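Local coordinates for regulator of G-protein signaling 16 (Mus musculus, PDB 3C7L) that speeds up GTP hydrolysis by G protein alpha subunits, driving them into the inactive GDP-bound form and so damping receptor signalling, phototransduction included, at residues T92-L95 against T96-L100. Numbering follows the deposited sequence.
Sequences TREL and TKTNL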
# COMPACT_ATOMS: atom_id res chain seq x y z
N THR A 92 -12.17 -5.07 -8.47
CA THR A 92 -10.86 -4.43 -8.54
C THR A 92 -9.76 -5.39 -8.98
O THR A 92 -8.85 -5.00 -9.70
CB THR A 92 -10.49 -3.79 -7.19
OG1 THR A 92 -11.56 -2.94 -6.76
CG2 THR A 92 -9.21 -2.96 -7.31
N ARG A 93 -9.83 -6.65 -8.54
CA ARG A 93 -8.82 -7.63 -8.93
C ARG A 93 -8.89 -7.89 -10.43
O ARG A 93 -7.86 -8.01 -11.09
CB ARG A 93 -9.04 -8.97 -8.20
CG ARG A 93 -8.48 -9.05 -6.80
CD ARG A 93 -8.13 -10.50 -6.45
NE ARG A 93 -9.28 -11.39 -6.54
CZ ARG A 93 -10.32 -11.34 -5.70
NH1 ARG A 93 -10.34 -10.45 -4.73
NH2 ARG A 93 -11.33 -12.18 -5.85
N GLU A 94 -10.11 -7.96 -10.95
CA GLU A 94 -10.34 -8.21 -12.37
C GLU A 94 -9.87 -7.01 -13.19
O GLU A 94 -9.27 -7.17 -14.26
CB GLU A 94 -11.83 -8.48 -12.60
CG GLU A 94 -12.21 -8.83 -14.03
CD GLU A 94 -11.40 -9.98 -14.58
OE1 GLU A 94 -11.26 -11.00 -13.88
OE2 GLU A 94 -10.91 -9.86 -15.72
N LEU A 95 -10.16 -5.82 -12.68
CA LEU A 95 -9.76 -4.58 -13.34
C LEU A 95 -8.24 -4.51 -13.45
O LEU A 95 -7.68 -4.19 -14.50
CB LEU A 95 -10.26 -3.37 -12.54
CG LEU A 95 -9.79 -2.01 -13.06
CD1 LEU A 95 -10.63 -1.64 -14.26
CD2 LEU A 95 -9.91 -0.94 -12.00
N THR A 96 -7.56 -4.82 -12.35
CA THR A 96 -6.11 -4.79 -12.31
C THR A 96 -5.52 -5.78 -13.32
O THR A 96 -4.57 -5.46 -14.02
CB THR A 96 -5.59 -5.09 -10.89
OG1 THR A 96 -6.18 -4.16 -9.97
CG2 THR A 96 -4.08 -4.96 -10.83
N LYS A 97 -6.09 -6.97 -13.39
CA LYS A 97 -5.61 -7.99 -14.33
C LYS A 97 -5.80 -7.49 -15.76
O LYS A 97 -4.92 -7.66 -16.60
CB LYS A 97 -6.39 -9.29 -14.13
CG LYS A 97 -5.98 -10.40 -15.09
CD LYS A 97 -6.89 -11.62 -14.94
CE LYS A 97 -6.45 -12.75 -15.87
NZ LYS A 97 -7.33 -13.96 -15.74
N THR A 98 -6.95 -6.88 -16.03
CA THR A 98 -7.27 -6.35 -17.35
C THR A 98 -6.27 -5.26 -17.72
O THR A 98 -5.80 -5.18 -18.85
CB THR A 98 -8.69 -5.75 -17.39
OG1 THR A 98 -9.65 -6.80 -17.19
CG2 THR A 98 -8.96 -5.06 -18.73
N ASN A 99 -5.95 -4.40 -16.75
CA ASN A 99 -4.99 -3.33 -16.97
C ASN A 99 -3.61 -3.93 -17.21
O ASN A 99 -2.82 -3.40 -17.98
CB ASN A 99 -4.93 -2.41 -15.76
CG ASN A 99 -6.22 -1.65 -15.54
OD1 ASN A 99 -7.06 -1.55 -16.44
ND2 ASN A 99 -6.39 -1.08 -14.35
N LEU A 100 -3.33 -5.04 -16.53
CA LEU A 100 -2.06 -5.72 -16.67
C LEU A 100 -1.96 -6.26 -18.10
O LEU A 100 -0.88 -6.31 -18.69
CB LEU A 100 -1.98 -6.88 -15.66
CG LEU A 100 -0.63 -7.50 -15.33
CD1 LEU A 100 0.18 -6.53 -14.49
CD2 LEU A 100 -0.84 -8.80 -14.56
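T92 to L95 pass straight into T96 to L100 as consecutive turns of alpha-helix 90-101, part of the all-helical RGS domain. Four i to i+4 bonds join the turns: the amides of T96, K97, T98 and N99 donate to the carbonyls of T92, R93, E94 and L95, the last at 2.8 Å between N99 N and L95 O. Two threonines add a second bond to the same carbonyl as their own amide. T96 OG1 stands 2.8 Å from T92 O; its chi1 of -56° sets the hydroxyl beside the backbone N and anti to the carbonyl carbon, facing back along the helix. Amide and hydroxyl approach T92 O from opposite faces of its plane, and the hydroxyl of buried T96 thus finds its acceptor within its own helix; T92 and T96 pack on A111 of helix 109-128. T98 repeats the pattern on an exposed side: T98 OG1 donates to E94 O at 3.0 Å, from above the carbonyl plane and 36° out of it. The E94 side chain, bent at chi2, brings E94 OE2 to 3.6 Å from T98 OG1. Its other oxygen, E94 OE1, lies 5.3 Å from K97 NZ, too far for a salt bridge, though the opposite charges may attract weakly; the extended K97 chain leads outward. Next to these, L95 slants across N99, L95 CG lying 3.8 Å from N99 ND2. That amide nitrogen donates to the carbonyl of C107, tying the helix to the following loop, while N99 CG sits 3.1 Å from L95 O.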